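Local coordinates for uncharacterized protein POB3N (Chaetomium thermophilum var. thermophilum, PDB 4KHB) that forms a heterodimer with an SPT16 domain and, as the N-terminal part of the POB3 subunit of the FACT histone chaperone, probably helps reorganise nucleosomes during transcription, replication and repair, at residues H12-L17 / Q74-Q79; G50-S55 / T96-K101; K101-R106 / N126-E131. All blocks are in the same frame, centred on the assembly; numbering follows the deposited sequence.

Interaction 1: residues H12-L17 / Q74-Q79; sequences HIYLDL and QLDGFQ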
loop_
_atom_site.group_PDB
_atom_site.type_symbol
_atom_site.label_atom_id
_atom_site.label_comp_id
_atom_site.label_asym_id
_atom_site.label_seq_id
_atom_site.Cartn_x
_atom_site.Cartn_y
_atom_site.Cartn_z
ATOM N N HIS H 12 12.163 -18.323 0.505
ATOM C CA HIS H 12 11.216 -17.658 1.400
ATOM C C HIS H 12 10.659 -16.361 0.813
ATOM O O HIS H 12 10.649 -15.323 1.478
ATOM C CB HIS H 12 11.838 -17.404 2.778
ATOM C CG HIS H 12 10.831 -17.300 3.881
ATOM N ND1 HIS H 12 9.963 -18.322 4.196
ATOM C CD2 HIS H 12 10.549 -16.289 4.737
ATOM C CE1 HIS H 12 9.189 -17.947 5.200
ATOM N NE2 HIS H 12 9.526 -16.717 5.547
ATOM N N ILE H 13 10.187 -16.427 -0.428
ATOM C CA ILE H 13 9.671 -15.247 -1.110
ATOM C C ILE H 13 8.161 -15.361 -1.331
ATOM O O ILE H 13 7.665 -16.417 -1.730
ATOM C CB ILE H 13 10.384 -15.032 -2.464
ATOM C CG1 ILE H 13 11.903 -14.969 -2.265
ATOM C CG2 ILE H 13 9.861 -13.779 -3.158
ATOM C CD1 ILE H 13 12.359 -13.867 -1.320
ATOM N N TYR H 14 7.435 -14.277 -1.067
ATOM C CA TYR H 14 5.992 -14.250 -1.285
ATOM C C TYR H 14 5.677 -13.578 -2.619
ATOM O O TYR H 14 6.208 -12.505 -2.925
ATOM C CB TYR H 14 5.281 -13.510 -0.146
ATOM C CG TYR H 14 5.519 -14.083 1.235
ATOM C CD1 TYR H 14 6.611 -13.686 1.997
ATOM C CD2 TYR H 14 4.640 -15.007 1.782
ATOM C CE1 TYR H 14 6.824 -14.200 3.262
ATOM C CE2 TYR H 14 4.843 -15.525 3.045
ATOM C CZ TYR H 14 5.936 -15.120 3.778
ATOM O OH TYR H 14 6.142 -15.636 5.037
ATOM N N LEU H 15 4.820 -14.212 -3.413
ATOM C CA LEU H 15 4.442 -13.666 -4.711
ATOM C C LEU H 15 3.045 -13.053 -4.637
ATOM O O LEU H 15 2.068 -13.752 -4.351
ATOM C CB LEU H 15 4.526 -14.758 -5.790
ATOM C CG LEU H 15 4.077 -14.533 -7.241
ATOM C CD1 LEU H 15 2.618 -14.920 -7.442
ATOM C CD2 LEU H 15 4.319 -13.098 -7.696
ATOM N N ASP H 16 2.967 -11.752 -4.920
ATOM C CA ASP H 16 1.705 -11.005 -4.929
ATOM C C ASP H 16 0.849 -11.206 -3.676
ATOM O O ASP H 16 -0.326 -11.570 -3.764
ATOM C CB ASP H 16 0.899 -11.312 -6.198
ATOM C CG ASP H 16 1.475 -10.632 -7.430
ATOM O OD1 ASP H 16 2.176 -9.607 -7.274
ATOM O OD2 ASP H 16 1.232 -11.124 -8.552
ATOM N N LEU H 17 1.462 -10.980 -2.516
ATOM C CA LEU H 17 0.792 -11.100 -1.220
ATOM C C LEU H 17 0.317 -12.522 -0.963
ATOM O O LEU H 17 -0.721 -12.735 -0.332
ATOM C CB LEU H 17 -0.369 -10.104 -1.072
ATOM C CG LEU H 17 -0.089 -8.645 -1.440
ATOM C CD1 LEU H 17 -1.189 -7.725 -0.928
ATOM C CD2 LEU H 17 1.259 -8.214 -0.919
ATOM N N GLN H 74 4.683 -8.396 -7.501
ATOM C CA GLN H 74 5.280 -8.088 -6.208
ATOM C C GLN H 74 5.933 -9.301 -5.551
ATOM O O GLN H 74 5.269 -10.297 -5.254
ATOM C CB GLN H 74 4.229 -7.471 -5.277
ATOM C CG GLN H 74 3.837 -6.044 -5.642
ATOM C CD GLN H 74 2.598 -5.569 -4.911
ATOM O OE1 GLN H 74 1.508 -5.509 -5.482
ATOM N NE2 GLN H 74 2.756 -5.240 -3.635
ATOM N N LEU H 75 7.243 -9.202 -5.338
ATOM C CA LEU H 75 7.998 -10.231 -4.639
ATOM C C LEU H 75 8.652 -9.654 -3.384
ATOM O O LEU H 75 9.648 -8.927 -3.485
ATOM C CB LEU H 75 9.079 -10.796 -5.564
ATOM C CG LEU H 75 8.641 -11.385 -6.906
ATOM C CD1 LEU H 75 9.813 -11.445 -7.868
ATOM C CD2 LEU H 75 8.049 -12.766 -6.720
ATOM N N ASP H 76 8.107 -9.967 -2.209
ATOM C CA ASP H 76 8.724 -9.506 -0.964
ATOM C C ASP H 76 9.176 -10.686 -0.100
ATOM O O ASP H 76 8.715 -11.816 -0.281
ATOM C CB ASP H 76 7.821 -8.532 -0.185
ATOM C CG ASP H 76 6.515 -9.156 0.267
ATOM O OD1 ASP H 76 6.235 -10.317 -0.097
ATOM O OD2 ASP H 76 5.760 -8.476 0.997
ATOM N N GLY H 77 10.074 -10.410 0.841
ATOM C CA GLY H 77 10.639 -11.438 1.696
ATOM C C GLY H 77 12.135 -11.545 1.482
ATOM O O GLY H 77 12.806 -12.380 2.093
ATOM N N PHE H 78 12.667 -10.685 0.620
ATOM C CA PHE H 78 14.104 -10.643 0.392
ATOM C C PHE H 78 14.807 -10.050 1.606
ATOM O O PHE H 78 14.209 -9.298 2.379
ATOM C CB PHE H 78 14.437 -9.813 -0.848
ATOM C CG PHE H 78 13.982 -10.430 -2.139
ATOM C CD1 PHE H 78 14.755 -11.394 -2.773
ATOM C CD2 PHE H 78 12.799 -10.020 -2.736
ATOM C CE1 PHE H 78 14.343 -11.958 -3.970
ATOM C CE2 PHE H 78 12.381 -10.576 -3.935
ATOM C CZ PHE H 78 13.154 -11.547 -4.552
ATOM N N GLN H 79 16.080 -10.388 1.772
ATOM C CA GLN H 79 16.884 -9.772 2.815
ATOM C C GLN H 79 17.584 -8.553 2.234
ATOM O O GLN H 79 17.755 -8.454 1.018
ATOM C CB GLN H 79 17.909 -10.767 3.367
ATOM C CG GLN H 79 17.282 -12.021 3.960
ATOM C CD GLN H 79 17.120 -11.929 5.463
ATOM O OE1 GLN H 79 18.084 -11.695 6.191
ATOM N NE2 GLN H 79 15.892 -12.108 5.938
#
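Y14 and D76 face each other as a hydrogen-bonded antiparallel pair, joining strand 13-15 to strand 72-78. Y14 N gives a nearly straight bond to D76 O (2.9 Å), while the return bond from D76 N to Y14 O is longer and more bent, at 3.2 Å and 146°. Y14 O also receives the CA-H of L75. Two residues along, beyond the non-hydrogen-bonded pair L15 and L75, D16 N donates to Q74 O at 2.7 Å, and the side chain of D16 takes over the role of a backbone acceptor: its OD1 accepts Q74 N at 2.8 Å, on the syn side but 29° out of the carboxylate plane. A chi1 of -75° sets CG of D16 beside its own backbone N and carries OD1 to the edge of strand 72-78. The same OD1 forms a salt bridge with K170, which also bonds Q74 OE1; Q74 NE2 is held by E62 and by the carbonyl of M41 of the neighbouring SPT16D chain, so both ends of this amide are satisfied. I13 O is taken by the indole N-H of W33. On the apolar side, I13 sets CD1 over the centre of the F78 ring in a CH-pi contact of 3.7 Å, and its CG2 touches L75 CB. L15 CD2 meets L75 CD2 at 3.9 Å on the same face. Across the sheet, Y14 CB packs on D76 OD1, with ring and carboxylate planes steeply inclined. G77 and F78 both face Y61, forming a G1 beta bulge. The chain turns a corner at H12, passing from strand 8-11 in one sheet to 13-15 in the other, an arrangement characteristic of the two sheets that pack on each other in a PH-like barrel.

Interaction 2: residues G50-S55 / T96-K101; sequences GGAQWS and TNLENK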
loop_
_atom_site.group_PDB
_atom_site.type_symbol
_atom_site.label_atom_id
_atom_site.label_comp_id
_atom_site.label_asym_id
_atom_site.label_seq_id
_atom_site.Cartn_x
_atom_site.Cartn_y
_atom_site.Cartn_z
ATOM N N GLY H 50 9.855 -4.786 -17.966
ATOM C CA GLY H 50 10.117 -3.410 -18.352
ATOM C C GLY H 50 10.811 -2.563 -17.302
ATOM O O GLY H 50 11.454 -1.558 -17.632
ATOM N N GLY H 51 10.683 -2.958 -16.039
ATOM C CA GLY H 51 11.278 -2.200 -14.951
ATOM C C GLY H 51 11.161 -2.883 -13.602
ATOM O O GLY H 51 10.405 -3.846 -13.447
ATOM N N ALA H 52 11.905 -2.383 -12.619
ATOM C CA ALA H 52 11.936 -3.006 -11.300
ATOM C C ALA H 52 12.251 -2.007 -10.193
ATOM O O ALA H 52 13.111 -1.137 -10.355
ATOM C CB ALA H 52 12.938 -4.150 -11.282
ATOM N N GLN H 53 11.568 -2.151 -9.061
ATOM C CA GLN H 53 11.781 -1.269 -7.918
ATOM C C GLN H 53 12.114 -2.066 -6.662
ATOM O O GLN H 53 11.577 -3.154 -6.440
ATOM C CB GLN H 53 10.548 -0.391 -7.665
ATOM C CG GLN H 53 10.206 0.572 -8.796
ATOM C CD GLN H 53 8.904 1.313 -8.548
ATOM O OE1 GLN H 53 8.237 1.095 -7.537
ATOM N NE2 GLN H 53 8.539 2.194 -9.471
ATOM N N TRP H 54 12.998 -1.510 -5.840
ATOM C CA TRP H 54 13.421 -2.149 -4.602
ATOM C C TRP H 54 13.017 -1.271 -3.421
ATOM O O TRP H 54 13.369 -0.089 -3.378
ATOM C CB TRP H 54 14.937 -2.329 -4.642
ATOM C CG TRP H 54 15.580 -2.704 -3.349
ATOM C CD1 TRP H 54 16.178 -1.864 -2.453
ATOM C CD2 TRP H 54 15.728 -4.024 -2.820
ATOM N NE1 TRP H 54 16.675 -2.582 -1.392
ATOM C CE2 TRP H 54 16.412 -3.912 -1.595
ATOM C CE3 TRP H 54 15.344 -5.291 -3.263
ATOM C CZ2 TRP H 54 16.717 -5.022 -0.806
ATOM C CZ3 TRP H 54 15.645 -6.389 -2.480
ATOM C CH2 TRP H 54 16.328 -6.251 -1.270
ATOM N N SER H 55 12.287 -1.845 -2.465
ATOM C CA SER H 55 11.850 -1.098 -1.286
ATOM C C SER H 55 11.470 -2.002 -0.115
ATOM O O SER H 55 11.293 -3.213 -0.275
ATOM C CB SER H 55 10.670 -0.183 -1.635
ATOM O OG SER H 55 9.504 -0.938 -1.916
ATOM N N THR H 96 17.655 -3.766 -17.190
ATOM C CA THR H 96 16.880 -2.925 -16.289
ATOM C C THR H 96 17.673 -2.528 -15.048
ATOM O O THR H 96 18.375 -3.353 -14.454
ATOM C CB THR H 96 15.605 -3.662 -15.822
ATOM O OG1 THR H 96 14.860 -4.121 -16.959
ATOM C CG2 THR H 96 14.733 -2.747 -14.994
ATOM N N ASN H 97 17.557 -1.262 -14.657
ATOM C CA ASN H 97 18.125 -0.801 -13.398
ATOM C C ASN H 97 17.136 -1.051 -12.264
ATOM O O ASN H 97 15.989 -0.603 -12.329
ATOM C CB ASN H 97 18.504 0.685 -13.478
ATOM C CG ASN H 97 19.628 0.950 -14.468
ATOM O OD1 ASN H 97 20.601 0.199 -14.531
ATOM N ND2 ASN H 97 19.502 2.023 -15.241
ATOM N N LEU H 98 17.576 -1.764 -11.231
ATOM C CA LEU H 98 16.748 -1.964 -10.046
ATOM C C LEU H 98 16.744 -0.685 -9.222
ATOM O O LEU H 98 17.690 -0.404 -8.486
ATOM C CB LEU H 98 17.252 -3.148 -9.217
ATOM C CG LEU H 98 16.429 -3.526 -7.981
ATOM C CD1 LEU H 98 14.982 -3.767 -8.365
ATOM C CD2 LEU H 98 17.002 -4.763 -7.299
ATOM N N GLU H 99 15.674 0.089 -9.356
ATOM C CA GLU H 99 15.603 1.402 -8.734
ATOM C C GLU H 99 15.345 1.316 -7.234
ATOM O O GLU H 99 14.420 0.633 -6.793
ATOM C CB GLU H 99 14.512 2.237 -9.412
ATOM C CG GLU H 99 14.189 3.544 -8.711
ATOM C CD GLU H 99 13.069 4.305 -9.390
ATOM O OE1 GLU H 99 12.433 3.745 -10.308
ATOM O OE2 GLU H 99 12.829 5.468 -9.004
ATOM N N ASN H 100 16.164 2.015 -6.455
ATOM C CA ASN H 100 15.897 2.167 -5.033
ATOM C C ASN H 100 14.785 3.190 -4.848
ATOM O O ASN H 100 14.965 4.376 -5.135
ATOM C CB ASN H 100 17.163 2.600 -4.287
ATOM C CG ASN H 100 17.007 2.540 -2.774
ATOM O OD1 ASN H 100 16.010 3.006 -2.217
ATOM N ND2 ASN H 100 17.994 1.964 -2.103
ATOM N N LYS H 101 13.636 2.727 -4.365
ATOM C CA LYS H 101 12.447 3.566 -4.295
ATOM C C LYS H 101 11.954 3.694 -2.863
ATOM O O LYS H 101 11.136 2.889 -2.413
ATOM C CB LYS H 101 11.344 2.964 -5.170
ATOM C CG LYS H 101 10.191 3.915 -5.475
ATOM C CD LYS H 101 10.579 4.947 -6.524
ATOM C CE LYS H 101 9.363 5.426 -7.305
ATOM N NZ LYS H 101 9.712 6.481 -8.299
HETATM O O HOH W 1 13.851 0.067 -13.774
HETATM O O HOH W 2 14.183 1.511 -0.677
#
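G51 opens the contact by laying its CA against T96 CG2 at 3.5 Å; G50 and G51 both face L66 on the other side of the strand, a classic beta bulge. T96 turns CG2 inward because that methyl lies opposite its own backbone N, while its OG1 bonds to the carbonyl of Y94. A52 makes the first backbone bond: its O accepts E99 N at 3.0 Å, and the methyl CB touches L98 CD1 at 3.6 Å. A water that donates to N97 O also sits near A52 N, where its bond is weak. Q53 pairs with E99 on the other face of the sheet. Their side chains run alongside each other in the same direction, with amide and carboxylate planes 75° apart, and K101 crosses Q53 obliquely, its CE 4.0 Å from Q53 NE2. K101 NZ reaches back to E99 OE2 in a weak salt bridge of 3.4 Å. W54 is gripped through its backbone: its N donates to E99 O at 2.7 Å, and its O receives K101 N at 3.0 Å along an almost straight N-H. A second water joins W54 O to N100 OD1. The W54 side chain leaves on the A52 and L98 face, where CB packs on L98 CG; chi1 of 168° carries the indole onward to the rings of Y83 and Y61. S55 ends the walk with CB against K101 O at 3.2 Å, while its OG bonds R43 of the SPT16D chain. Strand 98-100 thus follows helix 83-92 and adds itself parallel to 51-56 as the outermost strand of the mixed sheet, extending the second sheet of the N-terminal PH-like domain beyond its C-terminal helix.

Interaction 3: residues K101-R106 / N126-E131; sequences KEHSLR and NRPAFE. With SO4 (sulfate ion), chain P; SO4 (sulfate ion), chain Q.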
loop_
_atom_site.group_PDB
_atom_site.type_symbol
_atom_site.label_atom_id
_atom_site.label_comp_id
_atom_site.label_asym_id
_atom_site.label_seq_id
_atom_site.Cartn_x
_atom_site.Cartn_y
_atom_site.Cartn_z
ATOM N N LYS H 101 13.636 2.727 -4.365
ATOM C CA LYS H 101 12.447 3.566 -4.295
ATOM C C LYS H 101 11.954 3.694 -2.863
ATOM O O LYS H 101 11.136 2.889 -2.413
ATOM C CB LYS H 101 11.344 2.964 -5.170
ATOM C CG LYS H 101 10.191 3.915 -5.475
ATOM C CD LYS H 101 10.579 4.947 -6.524
ATOM C CE LYS H 101 9.363 5.426 -7.305
ATOM N NZ LYS H 101 9.712 6.481 -8.299
ATOM N N GLU H 102 12.450 4.703 -2.148
ATOM C CA GLU H 102 11.997 4.948 -0.782
ATOM C C GLU H 102 10.550 5.409 -0.753
ATOM O O GLU H 102 10.117 6.200 -1.596
ATOM C CB GLU H 102 12.858 6.006 -0.082
ATOM C CG GLU H 102 14.164 5.494 0.509
ATOM C CD GLU H 102 14.811 6.512 1.433
ATOM O OE1 GLU H 102 14.071 7.266 2.100
ATOM O OE2 GLU H 102 16.057 6.548 1.507
ATOM N N HIS H 103 9.805 4.909 0.226
ATOM C CA HIS H 103 8.445 5.371 0.454
ATOM C C HIS H 103 8.400 6.399 1.581
ATOM O O HIS H 103 9.264 6.401 2.464
ATOM C CB HIS H 103 7.519 4.187 0.736
ATOM C CG HIS H 103 7.198 3.374 -0.481
ATOM N ND1 HIS H 103 8.143 2.631 -1.154
ATOM C CD2 HIS H 103 6.035 3.200 -1.151
ATOM C CE1 HIS H 103 7.574 2.027 -2.183
ATOM N NE2 HIS H 103 6.295 2.355 -2.203
ATOM N N SER H 104 7.391 7.266 1.548
ATOM C CA SER H 104 7.238 8.319 2.552
ATOM C C SER H 104 6.770 7.743 3.886
ATOM O O SER H 104 5.889 6.881 3.922
ATOM C CB SER H 104 6.254 9.387 2.059
ATOM O OG SER H 104 6.106 10.421 3.015
ATOM N N LEU H 105 7.368 8.209 4.982
ATOM C CA LEU H 105 7.019 7.696 6.304
ATOM C C LEU H 105 6.478 8.757 7.269
ATOM O O LEU H 105 6.283 8.471 8.453
ATOM C CB LEU H 105 8.242 7.016 6.932
ATOM C CG LEU H 105 8.775 5.747 6.255
ATOM C CD1 LEU H 105 10.032 5.253 6.949
ATOM C CD2 LEU H 105 7.718 4.661 6.236
ATOM N N ARG H 106 6.228 9.971 6.778
ATOM C CA ARG H 106 5.775 11.051 7.662
ATOM C C ARG H 106 4.310 10.925 8.090
ATOM O O ARG H 106 3.892 11.528 9.082
ATOM C CB ARG H 106 6.124 12.457 7.141
ATOM C CG ARG H 106 5.854 12.736 5.676
ATOM C CD ARG H 106 7.099 13.341 5.031
ATOM N NE ARG H 106 6.897 14.676 4.471
ATOM C CZ ARG H 106 7.860 15.587 4.350
ATOM N NH1 ARG H 106 9.096 15.310 4.748
ATOM N NH2 ARG H 106 7.594 16.774 3.828
ATOM N N ASN H 126 6.729 13.893 -3.728
ATOM C CA ASN H 126 7.371 13.084 -4.767
ATOM C C ASN H 126 7.913 11.724 -4.312
ATOM O O ASN H 126 8.692 11.091 -5.024
ATOM C CB ASN H 126 8.430 13.886 -5.531
ATOM C CG ASN H 126 7.840 14.666 -6.693
ATOM O OD1 ASN H 126 7.448 14.087 -7.706
ATOM N ND2 ASN H 126 7.776 15.985 -6.550
ATOM N N ARG H 127 7.492 11.280 -3.131
ATOM C CA ARG H 127 7.794 9.928 -2.675
ATOM C C ARG H 127 6.491 9.201 -2.369
ATOM O O ARG H 127 5.623 9.730 -1.671
ATOM C CB ARG H 127 8.721 9.947 -1.453
ATOM C CG ARG H 127 10.098 10.533 -1.739
ATOM C CD ARG H 127 11.031 10.435 -0.543
ATOM N NE ARG H 127 12.293 11.128 -0.792
ATOM C CZ ARG H 127 13.083 11.614 0.161
ATOM N NH1 ARG H 127 12.750 11.484 1.438
ATOM N NH2 ARG H 127 14.209 12.234 -0.164
ATOM N N PRO H 128 6.353 7.976 -2.893
ATOM C CA PRO H 128 5.109 7.209 -2.778
ATOM C C PRO H 128 4.779 6.831 -1.341
ATOM O O PRO H 128 5.636 6.310 -0.629
ATOM C CB PRO H 128 5.397 5.948 -3.606
ATOM C CG PRO H 128 6.889 5.820 -3.602
ATOM C CD PRO H 128 7.400 7.232 -3.617
ATOM N N ALA H 129 3.552 7.105 -0.918
ATOM C CA ALA H 129 3.073 6.616 0.366
ATOM C C ALA H 129 2.482 5.227 0.169
ATOM O O ALA H 129 2.703 4.322 0.980
ATOM C CB ALA H 129 2.033 7.561 0.949
ATOM N N PHE H 130 1.726 5.072 -0.917
ATOM C CA PHE H 130 1.156 3.779 -1.293
ATOM C C PHE H 130 0.808 3.690 -2.782
ATOM O O PHE H 130 0.707 4.709 -3.469
ATOM C CB PHE H 130 -0.061 3.444 -0.429
ATOM C CG PHE H 130 -1.183 4.436 -0.540
ATOM C CD1 PHE H 130 -2.224 4.232 -1.435
ATOM C CD2 PHE H 130 -1.208 5.564 0.270
ATOM C CE1 PHE H 130 -3.265 5.140 -1.530
ATOM C CE2 PHE H 130 -2.242 6.476 0.182
ATOM C CZ PHE H 130 -3.275 6.264 -0.719
ATOM N N GLU H 131 0.624 2.467 -3.272
ATOM C CA GLU H 131 0.313 2.235 -4.679
ATOM C C GLU H 131 -0.876 1.288 -4.814
ATOM O O GLU H 131 -0.995 0.322 -4.055
ATOM C CB GLU H 131 1.524 1.635 -5.399
ATOM C CG GLU H 131 2.772 2.502 -5.376
ATOM C CD GLU H 131 3.801 1.998 -4.386
ATOM O OE1 GLU H 131 3.424 1.213 -3.491
ATOM O OE2 GLU H 131 4.983 2.381 -4.505
HETATM S S SO4 P . 9.634 11.104 3.729
HETATM O O1 SO4 P . 10.350 12.306 4.127
HETATM O O2 SO4 P . 10.486 10.268 2.897
HETATM O O3 SO4 P . 9.239 10.362 4.915
HETATM O O4 SO4 P . 8.447 11.470 2.974
HETATM S S SO4 Q . 14.773 14.492 2.590
HETATM O O1 SO4 Q . 15.659 15.335 3.379
HETATM O O2 SO4 Q . 15.497 13.937 1.456
HETATM O O3 SO4 Q . 14.279 13.407 3.423
HETATM O O4 SO4 Q . 13.651 15.285 2.111
HETATM O O HOH W 3 4.627 4.566 3.173
#
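The linker that leaves strand 98-100 for the second PH-like domain lies here against strand 127-133, and a His-carboxylate hydrogen bond fixes the place where they meet. H103 NE2 donates to E131 OE2 at 2.6 Å, reaching the oxygen on its syn side but tilted out of the carboxylate plane, with ring and carboxylate planes 77° apart. The bond is bent, at 142°, and OE2 lies 24° out of the ring plane. At the other nitrogen, ND1 has a weak bond to K101 O. P128 presses CG onto one face of the same imidazole, offset toward the rim, at 3.8 Å from the centroid in a CH-pi contact. The two side chains cross at about a right angle, with the proline CD resting against E102 O. S104 N bonds to P128 O at 3.0 Å from well above the carbonyl plane, and a water gives one hydrogen to S104 O and the other to A129 O. The chain turns a corner at A129, which places R127 and E131 on separate parts of a strand belonging to the SSRP1-family half of the fragment; R43 of the SPT16D chain packs on H103. Two sulfates, both probably from the crystallisation liquor, lie beside the contact; S104 OG and L105 N hold the first. R127, extended from CG to NE, donates to that sulfate through NH1 (3.0 Å to O2) and grips the second with NH1 and NH2. R106 adds a weak bond from NH1 to the first sulfate, while its guanidinium also makes a cation-pi contact with W108.

Interactions 1 and 2 belong to one mixed sheet of the N-terminal PH-like domain, at its two ends: strand 13-15 is the outermost strand on one side and 98-100 on the other. Their centres are 15 Å apart, their segments alternate along the chain, and they touch where W54 meets F78 and Q79. Interaction 3 follows in sequence. It shares K101 with interaction 2, lies 14 Å from it between centres, and touches it through S55 and H103; it stays about 6 Å from interaction 1 at the nearest atoms. The chain therefore closes its first domain before the linker docks on the second, and all three contacts have SPT16D residues beside them.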